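PDB 3PME: type C neurotoxin from Clostridium botulinum, which probably binds receptors, gangliosides or other membrane lipids, on nerve cells through this receptor-binding domain of a C/D mosaic botulinum neurotoxin. Local coordinates for residues I7-N12 with D197-S202; V54-N59 with K177-G182; E87-N92 with G99-I104; L113-R118 with E168-V173. One frame throughout, in Å; residues are numbered along the deposited sequence.

Contact 1: residues I7-N12 with D197-S202; sequences ILSLQN and DFNIFS
I7 and L8 both face I200 in a classic beta bulge, where strand 6-13 pairs antiparallel with strand 193-201 in the concanavalin-like, jelly-roll-type half of the receptor-binding domain. I200 O takes a bond from I7 N at 2.9 Å and a weak one from L8 N. I200 N donates back to L8 O, closing the bulge; the next bond runs from L10 N to F198 O at 3.0 Å. The I7 side chain can be followed outward. From CB, CG2 turns to S202 CB at 3.8 Å, while CG1, set between the backbone N and carbonyl carbon (chi1 61°), passes over I200 O. CD1 then ends against I200 CG2 at 3.7 Å. Branched aliphatic side chains suit this buried side: L8 CD2 reaches I200 CD1 and also the edge of the F198 ring at CE1, while L10 lies alongside F198. That ring continues into the core, where it meets F181 edge-to-face. S9 and N199 form a non-hydrogen-bonded pair on the other face. At the far end water joins the strands, accepting from F198 N and donating to L10 O, each at 2.9 Å.

Contact 2: residues V54-N59 with K177-G182; sequences VNLNNN and KTIVFG
V54 and I179 form an antiparallel hydrogen-bonded pair where strands 51-55 and 178-181 meet in a three-stranded sheet of the concanavalin-like subdomain. The bonds V54 N to I179 O and I179 N to V54 O are both 2.8 Å, and L56 N extends the ladder to K177 O. On the polar face, N55 and T178 lie side by side: T178 OG1 donates to N55 OD1 at 2.6 Å, tilted 25° from the amide's carbonyl plane. K177 NZ adds only a weak bond to the same oxygen. The buried face is apolar, and branched side chains suit it: V54 CG2 touches the edge of the F181 ring at CE1, 4.0 Å away, and L56 CD1 meets I179 CD1. Farther out, F181 also meets F43 edge-to-face, while L8 covers V54 and I179. At the exposed end an Asx turn, N59 N to N57 OD1, shapes the chain. The long K177 side chain crosses N58 at about a right angle, with N58 OD1 near K177 CB; bent at its last torsion (chi4 63°), it brings NZ to a water at 3.1 Å that donates to L56 O.

Contact 3: residues E87-N92 with G99-I104; sequences EYTIIN and GWKLCI
Backbone bonds join Y88 with I104, and I91 with L102, as antiparallel hydrogen-bonded pairs, and between them lies a classic beta bulge: I90 and I91 both face L102. L102 O therefore accepts twice, from I90 N at 2.8 Å, in the carbonyl plane, and from I91 N at 3.2 Å, tilted 15° from it. The extra residue shifts the register by one and accompanies the corner that the chain turns at I91.

Apolar packing covers the inner face. I91 is the branched residue that serves two neighbours: CD1 lies 3.6 Å from L102 CD2, while CG2, anti to the backbone N, reaches W100 CZ3 obliquely, also at 3.6 Å. The W100 indole is broad enough to continue onto W111 and I179, and the Y88 hydroxyl hydrogen-bonds S84 OG. I90, in the bulge, instead turns toward strand 100-105, its CG1 3.8 Å from I104 CG1.

T89, N92, K101 and C103 share the opposite face, with C103 SG beside T89 OG1. The extended K101 chain suits this partly open surface: one water accepts from K101 NZ at 2.8 Å, meets T89 OG1 and donates to E87 OE2 at 2.6 Å. E87 also has a long, weak ion pair with R105. Because E87 OE2 and K101 NZ stay 4.7 Å apart, their attraction is probably relayed and softened by water, whereas the apolar face holds by van der Waals packing of buried branched side chains.

Contact 4: residues L113-R118 with E168-V173; sequences LQDINR and EDLDEV
An Asx turn coinciding with a type I beta turn, D115 to R118, follows the end of strand 108-114 in the concanavalin-like subdomain and ties it to the loop 168-173. Aspartate suits the first position because one oxygen bonds within its own turn and the other reaches the segment 168-173. With chi1 at 74° the carboxylate folds back over its own backbone, and D115 OD1 takes N117 N at 2.9 Å from above the carboxylate plane, and also the backbone N of K119. OD2 reaches across to D171 N at 2.9 Å, met on the anti side. A second bond, I116 N to E172 O, is 2.8 Å. Beneath the turn the packing is apolar: L113 CD2 meets L170 CD1, and L113 CD1 meets V173 CG1 at 4.0 Å. Outside, D171 runs alongside D115, their carboxylate planes 21° apart. Such like charges would probably repel, which the backbone N-H of D171 and water may offset: one water lies 2.6 Å from D115 OD2 and 2.5 Å from D171 OD2.

All four contacts belong to the concanavalin-like half of the receptor-binding domain; contacts 1 to 3 meet in its core, while contact 4 lies at its outer end. Contacts 1 and 2, with centres about 12 Å apart, meet through apolar side chains, I200 CD1 lying 3.8 Å from I179 CD1. Contact 2 continues edge-on into contact 3: V180 O and N92 N probably hydrogen-bond at 2.8 Å, as do G182 N and I90 O. I91 CD1 joins all three, 3.7 Å from F181 CE2 and 3.9 Å from F198 CE2. Contact 4 is about 24 Å between centres from contact 1, with no touch, but reaches contact 3 through neighbouring strands 100-105 and 108-114, where G99 O probably accepts from Q114 N.

Contact 1: residues I7-N12 with D197-S202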
loop_
_atom_site.group_PDB
_atom_site.type_symbol
_atom_site.label_atom_id
_atom_site.label_comp_id
_atom_site.label_asym_id
_atom_site.label_seq_id
_atom_site.Cartn_x
_atom_site.Cartn_y
_atom_site.Cartn_z
ATOM N N ILE A 7 -24.318 1.983 8.186
ATOM C CA ILE A 7 -25.568 1.787 7.454
ATOM C C ILE A 7 -25.342 1.185 6.065
ATOM O O ILE A 7 -26.289 0.876 5.350
ATOM C CB ILE A 7 -26.429 3.073 7.385
ATOM C CG1 ILE A 7 -25.688 4.204 6.672
ATOM C CG2 ILE A 7 -26.850 3.506 8.786
ATOM C CD1 ILE A 7 -25.769 4.124 5.170
ATOM N N LEU A 8 -24.075 1.031 5.689
ATOM C CA LEU A 8 -23.719 0.329 4.460
ATOM C C LEU A 8 -22.313 -0.209 4.627
ATOM O O LEU A 8 -21.425 0.503 5.076
ATOM C CB LEU A 8 -23.793 1.259 3.244
ATOM C CG LEU A 8 -23.363 0.614 1.923
ATOM C CD1 LEU A 8 -24.356 -0.460 1.512
ATOM C CD2 LEU A 8 -23.251 1.663 0.824
ATOM N N SER A 9 -22.115 -1.482 4.308
ATOM C CA SER A 9 -20.801 -2.087 4.395
ATOM C C SER A 9 -20.658 -3.117 3.283
ATOM O O SER A 9 -21.211 -4.223 3.369
ATOM C CB SER A 9 -20.605 -2.739 5.772
ATOM O OG SER A 9 -19.259 -3.134 5.969
ATOM N N LEU A 10 -19.932 -2.753 2.227
ATOM C CA LEU A 10 -19.754 -3.665 1.106
ATOM C C LEU A 10 -18.639 -4.638 1.439
ATOM O O LEU A 10 -17.475 -4.257 1.594
ATOM C CB LEU A 10 -19.444 -2.914 -0.190
ATOM C CG LEU A 10 -20.484 -1.896 -0.656
ATOM C CD1 LEU A 10 -19.996 -1.243 -1.947
ATOM C CD2 LEU A 10 -21.848 -2.557 -0.858
ATOM N N GLN A 11 -19.009 -5.904 1.578
ATOM C CA GLN A 11 -18.043 -6.932 1.915
ATOM C C GLN A 11 -18.284 -8.165 1.073
ATOM O O GLN A 11 -19.387 -8.399 0.588
ATOM C CB GLN A 11 -18.113 -7.277 3.400
ATOM C CG GLN A 11 -17.725 -6.122 4.309
ATOM C CD GLN A 11 -17.610 -6.537 5.756
ATOM O OE1 GLN A 11 -16.772 -6.021 6.499
ATOM N NE2 GLN A 11 -18.450 -7.479 6.168
ATOM N N ASN A 12 -17.231 -8.946 0.885
ATOM C CA ASN A 12 -17.342 -10.162 0.106
ATOM C C ASN A 12 -17.716 -11.335 0.997
ATOM O O ASN A 12 -16.932 -11.754 1.849
ATOM C CB ASN A 12 -16.038 -10.439 -0.630
ATOM C CG ASN A 12 -16.209 -11.455 -1.732
ATOM O OD1 ASN A 12 -16.535 -12.616 -1.471
ATOM N ND2 ASN A 12 -16.004 -11.025 -2.976
ATOM N N ASP A 197 -13.207 -2.160 1.185
ATOM C CA ASP A 197 -13.805 -1.884 2.484
ATOM C C ASP A 197 -14.651 -0.608 2.475
ATOM O O ASP A 197 -14.533 0.244 3.355
ATOM C CB ASP A 197 -12.736 -1.855 3.583
ATOM C CG ASP A 197 -12.041 -3.197 3.753
ATOM O OD1 ASP A 197 -12.687 -4.139 4.253
ATOM O OD2 ASP A 197 -10.859 -3.306 3.387
ATOM N N PHE A 198 -15.520 -0.493 1.483
ATOM C CA PHE A 198 -16.386 0.681 1.398
ATOM C C PHE A 198 -17.494 0.649 2.462
ATOM O O PHE A 198 -18.284 -0.308 2.512
ATOM C CB PHE A 198 -17.004 0.829 0.012
ATOM C CG PHE A 198 -17.722 2.134 -0.169
ATOM C CD1 PHE A 198 -19.076 2.244 0.128
ATOM C CD2 PHE A 198 -17.034 3.250 -0.605
ATOM C CE1 PHE A 198 -19.738 3.452 -0.012
ATOM C CE2 PHE A 198 -17.686 4.473 -0.751
ATOM C CZ PHE A 198 -19.041 4.574 -0.450
ATOM N N ASN A 199 -17.531 1.695 3.295
ATOM C CA ASN A 199 -18.478 1.819 4.410
ATOM C C ASN A 199 -19.115 3.200 4.457
ATOM O O ASN A 199 -18.461 4.207 4.175
ATOM C CB ASN A 199 -17.765 1.628 5.752
ATOM C CG ASN A 199 -17.349 0.196 5.996
ATOM O OD1 ASN A 199 -18.082 -0.724 5.673
ATOM N ND2 ASN A 199 -16.181 0.008 6.599
ATOM N N ILE A 200 -20.382 3.260 4.860
ATOM C CA ILE A 200 -20.993 4.542 5.196
ATOM C C ILE A 200 -21.563 4.448 6.602
ATOM O O ILE A 200 -22.164 3.448 6.956
ATOM C CB ILE A 200 -22.086 4.944 4.199
ATOM C CG1 ILE A 200 -21.487 5.088 2.796
ATOM C CG2 ILE A 200 -22.752 6.277 4.633
ATOM C CD1 ILE A 200 -22.478 5.441 1.709
ATOM N N PHE A 201 -21.350 5.494 7.396
ATOM C CA PHE A 201 -21.778 5.530 8.794
ATOM C C PHE A 201 -22.770 6.671 8.971
ATOM O O PHE A 201 -22.665 7.699 8.296
ATOM C CB PHE A 201 -20.579 5.779 9.719
ATOM C CG PHE A 201 -19.494 4.740 9.621
ATOM C CD1 PHE A 201 -18.529 4.810 8.618
ATOM C CD2 PHE A 201 -19.425 3.707 10.543
ATOM C CE1 PHE A 201 -17.532 3.853 8.532
ATOM C CE2 PHE A 201 -18.433 2.753 10.463
ATOM C CZ PHE A 201 -17.481 2.828 9.458
ATOM N N SER A 202 -23.716 6.495 9.888
ATOM C CA SER A 202 -24.738 7.512 10.138
ATOM C C SER A 202 -24.336 8.453 11.267
ATOM O O SER A 202 -25.183 9.016 11.961
ATOM C CB SER A 202 -26.065 6.850 10.488
ATOM O OG SER A 202 -25.912 6.080 11.666
HETATM O O HOH W 1 -15.872 -2.820 -0.289
HETATM O O HOH W 2 -15.110 -3.523 5.743
#

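Contact 2: residues V54-N59 with K177-G182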
loop_
_atom_site.group_PDB
_atom_site.type_symbol
_atom_site.label_atom_id
_atom_site.label_comp_id
_atom_site.label_asym_id
_atom_site.label_seq_id
_atom_site.Cartn_x
_atom_site.Cartn_y
_atom_site.Cartn_z
ATOM N N VAL A 54 -25.558 0.370 -6.195
ATOM C CA VAL A 54 -26.062 0.093 -4.856
ATOM C C VAL A 54 -27.339 0.884 -4.610
ATOM O O VAL A 54 -27.344 2.098 -4.739
ATOM C CB VAL A 54 -25.021 0.449 -3.775
ATOM C CG1 VAL A 54 -25.555 0.141 -2.380
ATOM C CG2 VAL A 54 -23.706 -0.300 -4.028
ATOM N N ASN A 55 -28.425 0.188 -4.285
ATOM C CA ASN A 55 -29.658 0.859 -3.884
ATOM C C ASN A 55 -29.943 0.604 -2.415
ATOM O O ASN A 55 -30.257 -0.522 -2.024
ATOM C CB ASN A 55 -30.835 0.370 -4.728
ATOM C CG ASN A 55 -30.788 0.893 -6.142
ATOM O OD1 ASN A 55 -31.043 2.070 -6.382
ATOM N ND2 ASN A 55 -30.471 0.021 -7.089
ATOM N N LEU A 56 -29.810 1.643 -1.602
ATOM C CA LEU A 56 -30.116 1.556 -0.185
ATOM C C LEU A 56 -31.620 1.506 0.012
ATOM O O LEU A 56 -32.379 2.004 -0.817
ATOM C CB LEU A 56 -29.576 2.782 0.552
ATOM C CG LEU A 56 -28.089 2.865 0.910
ATOM C CD1 LEU A 56 -27.210 2.550 -0.280
ATOM C CD2 LEU A 56 -27.789 4.265 1.467
ATOM N N ASN A 57 -32.036 0.889 1.111
ATOM C CA ASN A 57 -33.394 1.018 1.590
ATOM C C ASN A 57 -33.583 2.491 1.887
ATOM O O ASN A 57 -32.908 3.051 2.756
ATOM C CB ASN A 57 -33.575 0.185 2.861
ATOM C CG ASN A 57 -34.984 0.255 3.413
ATOM O OD1 ASN A 57 -35.650 1.286 3.329
ATOM N ND2 ASN A 57 -35.443 -0.847 3.996
ATOM N N ASN A 58 -34.486 3.122 1.149
ATOM C CA ASN A 58 -34.658 4.567 1.244
ATOM C C ASN A 58 -34.918 5.047 2.664
ATOM O O ASN A 58 -34.590 6.180 3.010
ATOM C CB ASN A 58 -35.787 5.040 0.331
ATOM C CG ASN A 58 -35.720 6.529 0.066
ATOM O OD1 ASN A 58 -34.666 7.051 -0.291
ATOM N ND2 ASN A 58 -36.837 7.221 0.244
ATOM N N ASN A 59 -35.515 4.186 3.484
ATOM C CA ASN A 59 -35.889 4.578 4.838
ATOM C C ASN A 59 -34.683 4.904 5.707
ATOM O O ASN A 59 -34.803 5.608 6.707
ATOM C CB ASN A 59 -36.767 3.508 5.494
ATOM C CG ASN A 59 -38.104 3.349 4.797
ATOM O OD1 ASN A 59 -38.387 2.311 4.201
ATOM N ND2 ASN A 59 -38.922 4.386 4.848
ATOM N N LYS A 177 -30.831 7.497 -2.840
ATOM C CA LYS A 177 -30.631 6.150 -2.313
ATOM C C LYS A 177 -29.712 5.298 -3.190
ATOM O O LYS A 177 -29.277 4.227 -2.770
ATOM C CB LYS A 177 -31.974 5.440 -2.153
ATOM C CG LYS A 177 -32.600 5.040 -3.473
ATOM C CD LYS A 177 -34.064 4.690 -3.295
ATOM C CE LYS A 177 -34.664 4.156 -4.587
ATOM N NZ LYS A 177 -34.011 2.887 -4.994
ATOM N N THR A 178 -29.412 5.772 -4.396
ATOM C CA THR A 178 -28.576 5.009 -5.327
ATOM C C THR A 178 -27.138 5.529 -5.352
ATOM O O THR A 178 -26.907 6.742 -5.399
ATOM C CB THR A 178 -29.146 5.059 -6.751
ATOM O OG1 THR A 178 -30.482 4.538 -6.741
ATOM C CG2 THR A 178 -28.287 4.225 -7.701
ATOM N N ILE A 179 -26.183 4.605 -5.311
ATOM C CA ILE A 179 -24.765 4.935 -5.426
ATOM C C ILE A 179 -24.226 4.114 -6.568
ATOM O O ILE A 179 -24.373 2.888 -6.573
ATOM C CB ILE A 179 -23.991 4.567 -4.151
ATOM C CG1 ILE A 179 -24.605 5.259 -2.938
ATOM C CG2 ILE A 179 -22.530 4.978 -4.269
ATOM C CD1 ILE A 179 -24.063 4.739 -1.621
ATOM N N VAL A 180 -23.606 4.776 -7.541
ATOM C CA VAL A 180 -23.030 4.059 -8.678
ATOM C C VAL A 180 -21.509 4.152 -8.673
ATOM O O VAL A 180 -20.950 5.252 -8.784
ATOM C CB VAL A 180 -23.556 4.618 -10.012
ATOM C CG1 VAL A 180 -22.904 3.899 -11.194
ATOM C CG2 VAL A 180 -25.082 4.518 -10.068
ATOM N N PHE A 181 -20.851 2.995 -8.559
ATOM C CA PHE A 181 -19.398 2.907 -8.646
ATOM C C PHE A 181 -19.021 2.598 -10.088
ATOM O O PHE A 181 -19.549 1.650 -10.679
ATOM C CB PHE A 181 -18.867 1.782 -7.761
ATOM C CG PHE A 181 -19.065 2.018 -6.295
ATOM C CD1 PHE A 181 -20.286 1.758 -5.703
ATOM C CD2 PHE A 181 -18.018 2.476 -5.503
ATOM C CE1 PHE A 181 -20.473 1.972 -4.336
ATOM C CE2 PHE A 181 -18.197 2.679 -4.145
ATOM C CZ PHE A 181 -19.423 2.428 -3.561
ATOM N N GLY A 182 -18.113 3.384 -10.657
ATOM C CA GLY A 182 -17.656 3.106 -12.007
ATOM C C GLY A 182 -17.242 4.318 -12.809
ATOM O O GLY A 182 -17.679 5.438 -12.533
HETATM O O HOH W 3 -34.020 0.758 -2.736
#

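Contact 3: residues E87-N92 with G99-I104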
loop_
_atom_site.group_PDB
_atom_site.type_symbol
_atom_site.label_atom_id
_atom_site.label_comp_id
_atom_site.label_asym_id
_atom_site.label_seq_id
_atom_site.Cartn_x
_atom_site.Cartn_y
_atom_site.Cartn_z
ATOM N N GLU A 87 -10.813 14.681 -15.724
ATOM C CA GLU A 87 -11.656 14.422 -14.561
ATOM C C GLU A 87 -12.508 13.180 -14.778
ATOM O O GLU A 87 -13.123 13.021 -15.831
ATOM C CB GLU A 87 -12.568 15.620 -14.292
ATOM C CG GLU A 87 -13.617 15.360 -13.225
ATOM C CD GLU A 87 -14.526 16.551 -13.019
ATOM O OE1 GLU A 87 -14.055 17.565 -12.462
ATOM O OE2 GLU A 87 -15.705 16.477 -13.424
ATOM N N TYR A 88 -12.535 12.295 -13.785
ATOM C CA TYR A 88 -13.298 11.055 -13.870
ATOM C C TYR A 88 -14.196 10.940 -12.647
ATOM O O TYR A 88 -13.710 11.001 -11.520
ATOM C CB TYR A 88 -12.360 9.838 -13.908
ATOM C CG TYR A 88 -11.304 9.904 -15.000
ATOM C CD1 TYR A 88 -11.502 9.284 -16.221
ATOM C CD2 TYR A 88 -10.125 10.619 -14.810
ATOM C CE1 TYR A 88 -10.545 9.359 -17.228
ATOM C CE2 TYR A 88 -9.168 10.697 -15.807
ATOM C CZ TYR A 88 -9.385 10.067 -17.010
ATOM O OH TYR A 88 -8.431 10.157 -18.003
ATOM N N THR A 89 -15.499 10.782 -12.857
ATOM C CA THR A 89 -16.379 10.457 -11.743
ATOM C C THR A 89 -16.226 8.975 -11.429
ATOM O O THR A 89 -16.342 8.134 -12.318
ATOM C CB THR A 89 -17.847 10.787 -12.063
ATOM O OG1 THR A 89 -17.982 12.203 -12.245
ATOM C CG2 THR A 89 -18.755 10.350 -10.920
ATOM N N ILE A 90 -15.956 8.655 -10.166
ATOM C CA ILE A 90 -15.720 7.278 -9.755
ATOM C C ILE A 90 -16.868 6.709 -8.916
ATOM O O ILE A 90 -17.221 5.537 -9.042
ATOM C CB ILE A 90 -14.427 7.184 -8.923
ATOM C CG1 ILE A 90 -13.249 7.765 -9.714
ATOM C CG2 ILE A 90 -14.169 5.748 -8.473
ATOM C CD1 ILE A 90 -13.130 7.217 -11.087
ATOM N N ILE A 91 -17.434 7.532 -8.040
ATOM C CA ILE A 91 -18.565 7.093 -7.232
ATOM C C ILE A 91 -19.590 8.198 -7.360
ATOM O O ILE A 91 -19.292 9.348 -7.050
ATOM C CB ILE A 91 -18.200 6.920 -5.744
ATOM C CG1 ILE A 91 -16.956 6.038 -5.578
ATOM C CG2 ILE A 91 -19.376 6.321 -4.973
ATOM C CD1 ILE A 91 -16.476 5.945 -4.132
ATOM N N ASN A 92 -20.784 7.866 -7.839
ATOM C CA ASN A 92 -21.768 8.899 -8.156
ATOM C C ASN A 92 -23.052 8.718 -7.379
ATOM O O ASN A 92 -23.693 7.670 -7.465
ATOM C CB ASN A 92 -22.082 8.874 -9.650
ATOM C CG ASN A 92 -22.803 10.115 -10.116
ATOM O OD1 ASN A 92 -23.164 10.980 -9.315
ATOM N ND2 ASN A 92 -23.005 10.220 -11.424
ATOM N N GLY A 99 -26.618 15.944 -4.427
ATOM C CA GLY A 99 -26.138 14.727 -3.795
ATOM C C GLY A 99 -24.644 14.830 -3.573
ATOM O O GLY A 99 -24.113 15.903 -3.309
ATOM N N TRP A 100 -23.948 13.708 -3.685
ATOM C CA TRP A 100 -22.493 13.713 -3.519
ATOM C C TRP A 100 -21.838 12.851 -4.578
ATOM O O TRP A 100 -22.490 11.990 -5.175
ATOM C CB TRP A 100 -22.099 13.214 -2.128
ATOM C CG TRP A 100 -22.606 11.824 -1.797
ATOM C CD1 TRP A 100 -23.813 11.496 -1.244
ATOM C CD2 TRP A 100 -21.916 10.586 -2.013
ATOM N NE1 TRP A 100 -23.909 10.131 -1.094
ATOM C CE2 TRP A 100 -22.752 9.553 -1.551
ATOM C CE3 TRP A 100 -20.659 10.256 -2.537
ATOM C CZ2 TRP A 100 -22.380 8.201 -1.610
ATOM C CZ3 TRP A 100 -20.291 8.918 -2.588
ATOM C CH2 TRP A 100 -21.151 7.911 -2.129
ATOM N N LYS A 101 -20.549 13.093 -4.823
ATOM C CA LYS A 101 -19.780 12.214 -5.703
ATOM C C LYS A 101 -18.299 12.265 -5.352
ATOM O O LYS A 101 -17.829 13.183 -4.685
ATOM C CB LYS A 101 -19.999 12.575 -7.181
ATOM C CG LYS A 101 -19.528 13.968 -7.574
ATOM C CD LYS A 101 -19.663 14.191 -9.082
ATOM C CE LYS A 101 -19.375 15.642 -9.435
ATOM N NZ LYS A 101 -19.602 15.921 -10.880
ATOM N N LEU A 102 -17.579 11.235 -5.779
ATOM C CA LEU A 102 -16.127 11.197 -5.679
ATOM C C LEU A 102 -15.559 11.168 -7.083
ATOM O O LEU A 102 -15.983 10.358 -7.917
ATOM C CB LEU A 102 -15.666 9.949 -4.939
ATOM C CG LEU A 102 -14.147 9.809 -4.761
ATOM C CD1 LEU A 102 -13.640 10.791 -3.712
ATOM C CD2 LEU A 102 -13.795 8.378 -4.377
ATOM N N CYS A 103 -14.598 12.048 -7.343
ATOM C CA CYS A 103 -13.914 12.095 -8.637
ATOM C C CYS A 103 -12.410 11.980 -8.476
ATOM O O CYS A 103 -11.863 12.195 -7.395
ATOM C CB CYS A 103 -14.201 13.410 -9.360
ATOM S SG CYS A 103 -15.936 13.808 -9.537
ATOM N N ILE A 104 -11.748 11.647 -9.580
ATOM C CA ILE A 104 -10.303 11.743 -9.706
ATOM C C ILE A 104 -10.046 12.786 -10.778
ATOM O O ILE A 104 -10.676 12.774 -11.830
ATOM C CB ILE A 104 -9.697 10.401 -10.169
ATOM C CG1 ILE A 104 -9.892 9.340 -9.092
ATOM C CG2 ILE A 104 -8.226 10.556 -10.540
ATOM C CD1 ILE A 104 -9.120 9.611 -7.868
HETATM O O HOH W 4 -17.363 14.874 -12.134
#

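Contact 4: residues L113-R118 with E168-V173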
loop_
_atom_site.group_PDB
_atom_site.type_symbol
_atom_site.label_atom_id
_atom_site.label_comp_id
_atom_site.label_asym_id
_atom_site.label_seq_id
_atom_site.Cartn_x
_atom_site.Cartn_y
_atom_site.Cartn_z
ATOM N N LEU A 113 -20.004 17.786 -2.663
ATOM C CA LEU A 113 -21.346 17.811 -2.092
ATOM C C LEU A 113 -22.091 18.947 -2.764
ATOM O O LEU A 113 -21.612 20.085 -2.777
ATOM C CB LEU A 113 -21.309 18.049 -0.578
ATOM C CG LEU A 113 -22.667 17.953 0.133
ATOM C CD1 LEU A 113 -23.197 16.521 0.085
ATOM C CD2 LEU A 113 -22.570 18.422 1.597
ATOM N N GLN A 114 -23.259 18.647 -3.328
ATOM C CA GLN A 114 -23.943 19.612 -4.185
ATOM C C GLN A 114 -25.395 19.805 -3.778
ATOM O O GLN A 114 -26.137 18.833 -3.606
ATOM C CB GLN A 114 -23.847 19.151 -5.633
ATOM C CG GLN A 114 -24.474 20.085 -6.638
ATOM C CD GLN A 114 -23.983 19.769 -8.028
ATOM O OE1 GLN A 114 -22.789 19.899 -8.314
ATOM N NE2 GLN A 114 -24.884 19.334 -8.893
ATOM N N ASP A 115 -25.797 21.069 -3.627
ATOM C CA ASP A 115 -27.156 21.389 -3.196
ATOM C C ASP A 115 -28.157 21.484 -4.346
ATOM O O ASP A 115 -27.815 21.286 -5.520
ATOM C CB ASP A 115 -27.182 22.640 -2.294
ATOM C CG ASP A 115 -26.971 23.966 -3.053
ATOM O OD1 ASP A 115 -27.119 24.042 -4.287
ATOM O OD2 ASP A 115 -26.697 24.977 -2.363
ATOM N N ILE A 116 -29.401 21.798 -4.002
ATOM C CA ILE A 116 -30.471 21.747 -4.993
ATOM C C ILE A 116 -30.436 22.895 -6.009
ATOM O O ILE A 116 -31.189 22.884 -6.989
ATOM C CB ILE A 116 -31.859 21.603 -4.320
ATOM C CG1 ILE A 116 -32.029 22.615 -3.183
ATOM C CG2 ILE A 116 -32.025 20.195 -3.768
ATOM C CD1 ILE A 116 -32.237 24.053 -3.646
ATOM N N ASN A 117 -29.543 23.857 -5.792
ATOM C CA ASN A 117 -29.304 24.922 -6.767
ATOM C C ASN A 117 -28.047 24.672 -7.599
ATOM O O ASN A 117 -27.578 25.558 -8.315
ATOM C CB ASN A 117 -29.209 26.278 -6.067
ATOM C CG ASN A 117 -30.524 26.703 -5.459
ATOM O OD1 ASN A 117 -30.577 27.165 -4.323
ATOM N ND2 ASN A 117 -31.600 26.515 -6.208
ATOM N N ARG A 118 -27.496 23.467 -7.483
ATOM C CA ARG A 118 -26.274 23.095 -8.190
ATOM C C ARG A 118 -25.022 23.809 -7.673
ATOM O O ARG A 118 -23.968 23.749 -8.300
ATOM C CB ARG A 118 -26.436 23.299 -9.696
ATOM C CG ARG A 118 -27.501 22.398 -10.304
ATOM C CD ARG A 118 -27.585 22.552 -11.815
ATOM N NE ARG A 118 -27.935 21.284 -12.452
ATOM C CZ ARG A 118 -27.066 20.304 -12.687
ATOM N NH1 ARG A 118 -25.794 20.449 -12.335
ATOM N NH2 ARG A 118 -27.465 19.178 -13.266
ATOM N N GLU A 168 -22.145 24.386 5.867
ATOM C CA GLU A 168 -23.293 24.916 6.585
ATOM C C GLU A 168 -23.971 26.002 5.765
ATOM O O GLU A 168 -25.134 26.331 6.001
ATOM C CB GLU A 168 -22.854 25.483 7.939
ATOM C CG GLU A 168 -24.008 25.858 8.857
ATOM C CD GLU A 168 -23.547 26.610 10.095
ATOM O OE1 GLU A 168 -22.392 27.100 10.099
ATOM O OE2 GLU A 168 -24.343 26.715 11.055
ATOM N N ASP A 169 -23.245 26.553 4.800
ATOM C CA ASP A 169 -23.764 27.622 3.954
ATOM C C ASP A 169 -24.414 27.133 2.649
ATOM O O ASP A 169 -24.974 27.930 1.896
ATOM C CB ASP A 169 -22.661 28.645 3.648
ATOM C CG ASP A 169 -21.441 28.020 2.981
ATOM O OD1 ASP A 169 -21.106 26.853 3.284
ATOM O OD2 ASP A 169 -20.804 28.709 2.156
ATOM N N LEU A 170 -24.325 25.839 2.359
ATOM C CA LEU A 170 -25.058 25.296 1.215
ATOM C C LEU A 170 -26.540 25.413 1.514
ATOM O O LEU A 170 -26.948 25.492 2.672
ATOM C CB LEU A 170 -24.715 23.819 0.978
ATOM C CG LEU A 170 -23.368 23.500 0.325
ATOM C CD1 LEU A 170 -23.158 21.983 0.216
ATOM C CD2 LEU A 170 -23.260 24.150 -1.034
ATOM N N ASP A 171 -27.356 25.412 0.467
ATOM C CA ASP A 171 -28.788 25.253 0.679
ATOM C C ASP A 171 -29.091 23.760 0.764
ATOM O O ASP A 171 -28.182 22.956 0.987
ATOM C CB ASP A 171 -29.559 25.978 -0.417
ATOM C CG ASP A 171 -29.372 27.487 -0.327
ATOM O OD1 ASP A 171 -29.568 28.031 0.778
ATOM O OD2 ASP A 171 -29.000 28.118 -1.339
ATOM N N GLU A 172 -30.356 23.380 0.622
ATOM C CA GLU A 172 -30.734 21.990 0.835
ATOM C C GLU A 172 -29.957 21.008 -0.047
ATOM O O GLU A 172 -29.740 21.250 -1.232
ATOM C CB GLU A 172 -32.241 21.799 0.609
ATOM C CG GLU A 172 -33.131 22.487 1.640
ATOM C CD GLU A 172 -33.582 23.876 1.218
ATOM O OE1 GLU A 172 -32.912 24.520 0.385
ATOM O OE2 GLU A 172 -34.621 24.330 1.739
ATOM N N VAL A 173 -29.548 19.896 0.552
ATOM C CA VAL A 173 -28.976 18.790 -0.204
ATOM C C VAL A 173 -30.006 17.662 -0.206
ATOM O O VAL A 173 -30.508 17.271 0.848
ATOM C CB VAL A 173 -27.650 18.293 0.411
ATOM C CG1 VAL A 173 -27.179 17.037 -0.312
ATOM C CG2 VAL A 173 -26.586 19.383 0.343
HETATM O O HOH W 5 -27.476 27.343 -3.160
#